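Local coordinates for protein peptidase M3B, oligoendopeptidase F (Enterococcus faecium, PDB 2QR4) that probably hydrolyses internal peptide bonds of oligopeptides as a metal-dependent endopeptidase of the M3 family, at residues S233-S238 with F445-H450; I493-F496 with Y500-F503. All coordinates share one frame; numbering follows the deposited sequence.

Contact 1: S233-S238 with F445-H450; sequences SAREAS and FEHFMH
R235 and H447 meet because each holds CG anti to its backbone N, with R235 chi1 at -174°. R235 runs extended as far as CD. It then bends at chi3, 66°, and this turn brings the guanidinium flat over one face of the H447 imidazole. The two planes are 9° apart. The centres of the R235 guanidinium and the H447 ring lie 3.8 Å apart. This is a parallel stack of cation on ring. R235 CD also sits over the same ring as a CH-pi contact, 4.0 Å from the H447 centroid, so both the aliphatic and the charged part of the arginine use the histidine. The rotation of the guanidinium is fixed by other partners. NE forms a salt bridge to E246 and NH2 forms one to D250. These carboxylates probably offset much of the arginine charge where it is buried.

A234 makes the second touch. Its CB lies 3.5 Å from H450 ND1 and approaches the ring obliquely. The two histidines are three residues, a little under one turn, apart and meet successive residues, R235 and A234. S233 is the N-cap of helix 234-240: S233 OG accepts from E236 N at 3.1 Å in a nearly straight bond.

The contact joins the start of helix 234-240 to the late part of the long helix 418-454. Helix 208-228 packs on A234, M449 and H450. Helix 461-476 covers F445, F448 and M449, and helix 246-258 supplies the acidic partners of R235.

Contact 2: I493-F496 with Y500-F503; sequences IPHF and YYVF
H495 packs on V502 and Y501 inside the loop that joins helix 461-476 to helix 503-520 in this largely helical M3-family fold. H495 belongs to a short 3-10 turn, where F496 N donates to I493 O at 3.2 Å. The chain then doubles back, and Y501 and V502 face the histidine. In M3 relatives a loop carrying a histidine and several tyrosines lines the active-site cleft, and this one is probably its counterpart.

The H495 side chain can be followed outward. CB meets V502 CG1 at 3.3 Å, a close methyl contact. CG meets the same methyl, V502 CG1, at 3.6 Å. The methyl approaches the ring obliquely. CG of H495 stands anti to its own carbonyl carbon, chi1 -71°, and this sets the imidazole against V502 at an oblique angle. Farther out, H495 CD2 touches Y501 CD2 at 3.8 Å. The tyrosine atom lies at the edge of the imidazole, near its plane. The two rings meet rim to rim, with planes 15° apart and centroids 6.0 Å apart, so there is no stacking. At the tip, H495 NE2 is hydrogen-bonded to a residue just beyond the two segments. Y498 borders both rings: its own meets that of H495 and stands edge-to-face with that of Y501.

V502 also touches Q439 and E446 of helix 418-454. No direct hydrogen bond crosses between the two segments. Instead a water joins their backbones. It donates to H495 O at 3.0 Å and accepts from Y501 N at 2.7 Å.

Contact 1 is a buried helix-to-helix contact, with its centre about 15 Å from the centre of the chain. Contact 2 is nearer that centre, about 6 Å away, yet only partly buried, and it lies within one loop. Their chemistry differs accordingly. The first relies on a charged group stacked on a ring, with acidic partners; the second on a methyl, ring rims and a bridging water. Helix 418-454 is one side of contact 1, and V502 and I493 of contact 2 pack on it. The centres are about 11 Å apart and Y500 joins them: its backbone N probably donates to E446 OE2 at 2.8 Å, and its ring packs against R235 and H450.

Contact 1: S233-S238 with F445-H450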
ATOM      1  N   SER A 233       6.661  -1.137 -22.105  1.00 43.21           N
ATOM      2  CA  SER A 233       5.735  -0.355 -21.256  1.00 44.78           C
ATOM      3  C   SER A 233       4.817  -1.257 -20.435  1.00 45.08           C
ATOM      4  O   SER A 233       4.683  -2.461 -20.704  1.00 38.23           O
ATOM      5  CB  SER A 233       4.853   0.557 -22.121  1.00 41.91           C
ATOM      6  OG  SER A 233       3.956  -0.235 -22.911  1.00 45.17           O
ATOM      7  N   ALA A 234       4.148  -0.659 -19.457  1.00 39.92           N
ATOM      8  CA  ALA A 234       3.215  -1.403 -18.623  1.00 43.33           C
ATOM      9  C   ALA A 234       2.084  -1.976 -19.467  1.00 41.94           C
ATOM     10  O   ALA A 234       1.643  -3.112 -19.256  1.00 45.97           O
ATOM     11  CB  ALA A 234       2.665  -0.516 -17.539  1.00 39.23           C
ATOM     12  N   ARG A 235       1.627  -1.189 -20.433  1.00 40.65           N
ATOM     13  CA  ARG A 235       0.532  -1.613 -21.299  1.00 43.93           C
ATOM     14  C   ARG A 235       0.929  -2.817 -22.146  1.00 41.75           C
ATOM     15  O   ARG A 235       0.213  -3.820 -22.176  1.00 55.06           O
ATOM     16  CB  ARG A 235       0.056  -0.466 -22.202  1.00 44.56           C
ATOM     17  CG  ARG A 235      -1.191  -0.832 -23.017  1.00 48.07           C
ATOM     18  CD  ARG A 235      -1.736   0.344 -23.794  1.00 44.92           C
ATOM     19  NE  ARG A 235      -0.813   0.795 -24.836  1.00 46.30           N
ATOM     20  CZ  ARG A 235      -1.106   1.758 -25.702  1.00 49.54           C
ATOM     21  NH1 ARG A 235      -2.295   2.346 -25.641  1.00 50.02           N
ATOM     22  NH2 ARG A 235      -0.229   2.122 -26.632  1.00 40.35           N
ATOM     23  N   GLU A 236       2.059  -2.720 -22.837  1.00 46.12           N
ATOM     24  CA  GLU A 236       2.531  -3.845 -23.632  1.00 48.46           C
ATOM     25  C   GLU A 236       2.581  -5.062 -22.737  1.00 41.81           C
ATOM     26  O   GLU A 236       2.172  -6.147 -23.131  1.00 42.76           O
ATOM     27  CB  GLU A 236       3.913  -3.590 -24.239  1.00 47.72           C
ATOM     28  CG  GLU A 236       4.377  -4.689 -25.198  1.00 51.71           C
ATOM     29  CD  GLU A 236       5.814  -4.505 -25.666  1.00 62.66           C
ATOM     30  OE1 GLU A 236       6.025  -4.409 -26.894  1.00 67.42           O
ATOM     31  OE2 GLU A 236       6.730  -4.453 -24.815  1.00 62.64           O
ATOM     32  N   ALA A 237       3.050  -4.873 -21.511  1.00 37.31           N
ATOM     33  CA  ALA A 237       3.134  -6.000 -20.579  1.00 47.17           C
ATOM     34  C   ALA A 237       1.769  -6.641 -20.287  1.00 37.13           C
ATOM     35  O   ALA A 237       1.625  -7.850 -20.352  1.00 48.31           O
ATOM     36  CB  ALA A 237       3.828  -5.587 -19.291  1.00 36.11           C
ATOM     37  N   SER A 238       0.763  -5.839 -19.975  1.00 42.90           N
ATOM     38  CA  SER A 238      -0.544  -6.419 -19.662  1.00 39.43           C
ATOM     39  C   SER A 238      -1.206  -7.044 -20.884  1.00 44.78           C
ATOM     40  O   SER A 238      -1.727  -8.145 -20.807  1.00 41.89           O
ATOM     41  CB  SER A 238      -1.479  -5.374 -19.073  1.00 45.13           C
ATOM     42  OG  SER A 238      -2.708  -5.975 -18.714  1.00 46.48           O
ATOM     43  N   PHE A 445      -7.443   7.402 -19.313  1.00 42.69           N
ATOM     44  CA  PHE A 445      -6.854   7.874 -18.068  1.00 36.38           C
ATOM     45  C   PHE A 445      -5.906   6.830 -17.496  1.00 39.08           C
ATOM     46  O   PHE A 445      -4.815   7.156 -17.025  1.00 43.84           O
ATOM     47  CB  PHE A 445      -7.922   8.247 -17.046  1.00 40.60           C
ATOM     48  CG  PHE A 445      -7.411   9.115 -15.930  1.00 37.50           C
ATOM     49  CD1 PHE A 445      -6.968  10.403 -16.187  1.00 39.72           C
ATOM     50  CD2 PHE A 445      -7.361   8.637 -14.620  1.00 38.97           C
ATOM     51  CE1 PHE A 445      -6.483  11.205 -15.162  1.00 36.98           C
ATOM     52  CE2 PHE A 445      -6.886   9.432 -13.587  1.00 39.11           C
ATOM     53  CZ  PHE A 445      -6.445  10.717 -13.855  1.00 31.92           C
ATOM     54  N   GLU A 446      -6.302   5.569 -17.545  1.00 39.00           N
ATOM     55  CA  GLU A 446      -5.419   4.521 -17.036  1.00 42.80           C
ATOM     56  C   GLU A 446      -4.069   4.573 -17.726  1.00 43.36           C
ATOM     57  O   GLU A 446      -3.027   4.538 -17.072  1.00 49.75           O
ATOM     58  CB  GLU A 446      -6.035   3.135 -17.174  1.00 35.29           C
ATOM     59  CG  GLU A 446      -5.133   2.018 -16.681  1.00 41.47           C
ATOM     60  CD  GLU A 446      -5.865   0.676 -16.528  1.00 49.16           C
ATOM     61  OE1 GLU A 446      -6.921   0.481 -17.169  1.00 47.57           O
ATOM     62  OE2 GLU A 446      -5.377  -0.190 -15.765  1.00 44.12           O
ATOM     63  N   HIS A 447      -4.080   4.689 -19.048  1.00 45.09           N
ATOM     64  CA  HIS A 447      -2.829   4.711 -19.784  1.00 42.85           C
ATOM     65  C   HIS A 447      -2.043   5.973 -19.458  1.00 43.23           C
ATOM     66  O   HIS A 447      -0.824   5.922 -19.282  1.00 50.67           O
ATOM     67  CB  HIS A 447      -3.057   4.584 -21.290  1.00 37.12           C
ATOM     68  CG  HIS A 447      -1.812   4.266 -22.053  1.00 41.19           C
ATOM     69  ND1 HIS A 447      -1.448   4.936 -23.201  1.00 36.89           N
ATOM     70  CD2 HIS A 447      -0.833   3.360 -21.818  1.00 38.55           C
ATOM     71  CE1 HIS A 447      -0.308   4.447 -23.653  1.00 37.32           C
ATOM     72  NE2 HIS A 447       0.087   3.489 -22.832  1.00 48.50           N
ATOM     73  N   PHE A 448      -2.747   7.100 -19.378  1.00 44.25           N
ATOM     74  CA  PHE A 448      -2.137   8.391 -19.025  1.00 37.61           C
ATOM     75  C   PHE A 448      -1.385   8.305 -17.689  1.00 42.27           C
ATOM     76  O   PHE A 448      -0.268   8.793 -17.573  1.00 48.29           O
ATOM     77  CB  PHE A 448      -3.211   9.484 -19.003  1.00 38.19           C
ATOM     78  CG  PHE A 448      -2.772  10.782 -18.371  1.00 44.59           C
ATOM     79  CD1 PHE A 448      -2.145  11.761 -19.126  1.00 40.47           C
ATOM     80  CD2 PHE A 448      -3.021  11.035 -17.026  1.00 36.75           C
ATOM     81  CE1 PHE A 448      -1.766  12.973 -18.553  1.00 42.89           C
ATOM     82  CE2 PHE A 448      -2.628  12.243 -16.437  1.00 46.94           C
ATOM     83  CZ  PHE A 448      -2.008  13.216 -17.208  1.00 39.93           C
HETATM   84  N   MSE A 449      -1.979   7.651 -16.695  1.00 40.04           N
HETATM   85  CA  MSE A 449      -1.316   7.489 -15.402  1.00 43.70           C
HETATM   86  C   MSE A 449      -0.030   6.668 -15.489  1.00 43.96           C
HETATM   87  O   MSE A 449       0.960   7.017 -14.856  1.00 39.30           O
HETATM   88  CB  MSE A 449      -2.254   6.841 -14.375  1.00 36.63           C
HETATM   89  CG  MSE A 449      -3.279   7.791 -13.793  1.00 31.75           C
HETATM   90 SE   MSE A 449      -4.321   6.935 -12.359  1.00 59.60          SE
HETATM   91  CE  MSE A 449      -5.222   5.528 -13.403  1.00 55.14           C
ATOM     92  N   HIS A 450      -0.048   5.565 -16.242  1.00 37.06           N
ATOM     93  CA  HIS A 450       1.153   4.743 -16.375  1.00 37.75           C
ATOM     94  C   HIS A 450       2.278   5.472 -17.115  1.00 38.73           C
ATOM     95  O   HIS A 450       3.427   5.462 -16.670  1.00 38.43           O
ATOM     96  CB  HIS A 450       0.864   3.421 -17.077  1.00 30.14           C
ATOM     97  CG  HIS A 450       0.007   2.484 -16.290  1.00 42.64           C
ATOM     98  ND1 HIS A 450       0.530   1.452 -15.543  1.00 43.56           N
ATOM     99  CD2 HIS A 450      -1.338   2.401 -16.156  1.00 37.09           C
ATOM    100  CE1 HIS A 450      -0.453   0.786 -14.965  1.00 36.87           C
ATOM    101  NE2 HIS A 450      -1.596   1.341 -15.324  1.00 42.81           N
TER

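Contact 2: I493-F496 with Y500-F503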
ATOM      1  N   ILE A 493     -12.984   4.508  -8.649  1.00 42.46           N
ATOM      2  CA  ILE A 493     -13.120   3.489  -9.702  1.00 44.30           C
ATOM      3  C   ILE A 493     -12.222   2.271  -9.450  1.00 40.97           C
ATOM      4  O   ILE A 493     -11.023   2.338  -9.653  1.00 48.62           O
ATOM      5  CB  ILE A 493     -12.775   4.109 -11.060  1.00 42.47           C
ATOM      6  CG1 ILE A 493     -13.795   5.210 -11.385  1.00 43.21           C
ATOM      7  CG2 ILE A 493     -12.739   3.048 -12.146  1.00 35.77           C
ATOM      8  CD1 ILE A 493     -13.440   5.993 -12.608  1.00 62.64           C
ATOM      9  N   PRO A 494     -12.812   1.153  -9.010  1.00 36.94           N
ATOM     10  CA  PRO A 494     -12.089  -0.088  -8.669  1.00 47.08           C
ATOM     11  C   PRO A 494     -11.237  -0.617  -9.829  1.00 41.84           C
ATOM     12  O   PRO A 494     -10.193  -1.238  -9.608  1.00 45.52           O
ATOM     13  CB  PRO A 494     -13.222  -1.104  -8.368  1.00 37.60           C
ATOM     14  CG  PRO A 494     -14.446  -0.277  -8.101  1.00 39.62           C
ATOM     15  CD  PRO A 494     -14.277   1.013  -8.868  1.00 43.28           C
ATOM     16  N   HIS A 495     -11.676  -0.365 -11.056  1.00 38.53           N
ATOM     17  CA  HIS A 495     -11.030  -0.958 -12.222  1.00 44.21           C
ATOM     18  C   HIS A 495      -9.634  -0.448 -12.459  1.00 41.96           C
ATOM     19  O   HIS A 495      -8.856  -1.096 -13.156  1.00 46.11           O
ATOM     20  CB  HIS A 495     -11.880  -0.782 -13.473  1.00 45.15           C
ATOM     21  CG  HIS A 495     -13.115  -1.620 -13.463  1.00 60.95           C
ATOM     22  ND1 HIS A 495     -14.329  -1.153 -13.004  1.00 68.24           N
ATOM     23  CD2 HIS A 495     -13.316  -2.910 -13.815  1.00 55.39           C
ATOM     24  CE1 HIS A 495     -15.230  -2.115 -13.099  1.00 64.90           C
ATOM     25  NE2 HIS A 495     -14.642  -3.189 -13.592  1.00 60.46           N
ATOM     26  N   PHE A 496      -9.306   0.698 -11.870  1.00 37.43           N
ATOM     27  CA  PHE A 496      -7.964   1.242 -12.027  1.00 38.08           C
ATOM     28  C   PHE A 496      -6.948   0.433 -11.247  1.00 37.64           C
ATOM     29  O   PHE A 496      -5.753   0.612 -11.454  1.00 38.56           O
ATOM     30  CB  PHE A 496      -7.901   2.694 -11.583  1.00 41.61           C
ATOM     31  CG  PHE A 496      -8.534   3.643 -12.541  1.00 43.54           C
ATOM     32  CD1 PHE A 496      -8.528   3.371 -13.907  1.00 39.29           C
ATOM     33  CD2 PHE A 496      -9.121   4.817 -12.088  1.00 38.02           C
ATOM     34  CE1 PHE A 496      -9.104   4.257 -14.808  1.00 34.82           C
ATOM     35  CE2 PHE A 496      -9.709   5.706 -12.982  1.00 46.85           C
ATOM     36  CZ  PHE A 496      -9.690   5.428 -14.345  1.00 45.38           C
ATOM     37  N   TYR A 500      -5.034  -2.678 -16.943  1.00 33.85           N
ATOM     38  CA  TYR A 500      -5.462  -2.471 -18.311  1.00 39.11           C
ATOM     39  C   TYR A 500      -6.607  -3.411 -18.678  1.00 43.32           C
ATOM     40  O   TYR A 500      -6.545  -4.161 -19.649  1.00 41.34           O
ATOM     41  CB  TYR A 500      -4.285  -2.662 -19.250  1.00 29.45           C
ATOM     42  CG  TYR A 500      -3.372  -1.468 -19.287  1.00 37.58           C
ATOM     43  CD1 TYR A 500      -3.696  -0.348 -20.044  1.00 36.41           C
ATOM     44  CD2 TYR A 500      -2.186  -1.455 -18.578  1.00 32.60           C
ATOM     45  CE1 TYR A 500      -2.864   0.742 -20.086  1.00 32.83           C
ATOM     46  CE2 TYR A 500      -1.342  -0.364 -18.623  1.00 41.26           C
ATOM     47  CZ  TYR A 500      -1.687   0.731 -19.381  1.00 38.78           C
ATOM     48  OH  TYR A 500      -0.846   1.822 -19.444  1.00 38.23           O
ATOM     49  N   TYR A 501      -7.668  -3.330 -17.896  1.00 42.81           N
ATOM     50  CA  TYR A 501      -8.814  -4.194 -18.051  1.00 38.01           C
ATOM     51  C   TYR A 501      -9.979  -3.499 -18.755  1.00 44.38           C
ATOM     52  O   TYR A 501     -10.578  -4.078 -19.665  1.00 46.64           O
ATOM     53  CB  TYR A 501      -9.241  -4.661 -16.675  1.00 44.11           C
ATOM     54  CG  TYR A 501     -10.387  -5.623 -16.614  1.00 45.38           C
ATOM     55  CD1 TYR A 501     -10.167  -6.983 -16.704  1.00 52.24           C
ATOM     56  CD2 TYR A 501     -11.681  -5.176 -16.387  1.00 48.26           C
ATOM     57  CE1 TYR A 501     -11.203  -7.883 -16.605  1.00 64.70           C
ATOM     58  CE2 TYR A 501     -12.731  -6.059 -16.282  1.00 57.38           C
ATOM     59  CZ  TYR A 501     -12.486  -7.420 -16.392  1.00 64.65           C
ATOM     60  OH  TYR A 501     -13.516  -8.330 -16.292  1.00 59.48           O
ATOM     61  N   VAL A 502     -10.283  -2.260 -18.360  1.00 35.86           N
ATOM     62  CA  VAL A 502     -11.516  -1.593 -18.832  1.00 45.64           C
ATOM     63  C   VAL A 502     -11.690  -1.396 -20.340  1.00 37.49           C
ATOM     64  O   VAL A 502     -12.820  -1.387 -20.810  1.00 45.05           O
ATOM     65  CB  VAL A 502     -11.752  -0.214 -18.173  1.00 44.04           C
ATOM     66  CG1 VAL A 502     -12.171  -0.375 -16.748  1.00 48.29           C
ATOM     67  CG2 VAL A 502     -10.519   0.657 -18.305  1.00 46.51           C
ATOM     68  N   PHE A 503     -10.605  -1.223 -21.094  1.00 39.33           N
ATOM     69  CA  PHE A 503     -10.755  -0.950 -22.528  1.00 41.94           C
ATOM     70  C   PHE A 503     -11.478  -2.081 -23.218  1.00 44.79           C
ATOM     71  O   PHE A 503     -12.073  -1.892 -24.278  1.00 44.41           O
ATOM     72  CB  PHE A 503      -9.415  -0.706 -23.220  1.00 43.34           C
ATOM     73  CG  PHE A 503      -8.660  -1.959 -23.582  1.00 37.80           C
ATOM     74  CD1 PHE A 503      -8.582  -2.379 -24.908  1.00 42.70           C
ATOM     75  CD2 PHE A 503      -7.979  -2.694 -22.605  1.00 39.02           C
ATOM     76  CE1 PHE A 503      -7.858  -3.538 -25.254  1.00 43.17           C
ATOM     77  CE2 PHE A 503      -7.255  -3.843 -22.931  1.00 31.45           C
ATOM     78  CZ  PHE A 503      -7.197  -4.277 -24.253  1.00 43.06           C
TER
HETATM   79  O   HOH W   1      -8.573  -1.486 -16.112  1.00 32.07           O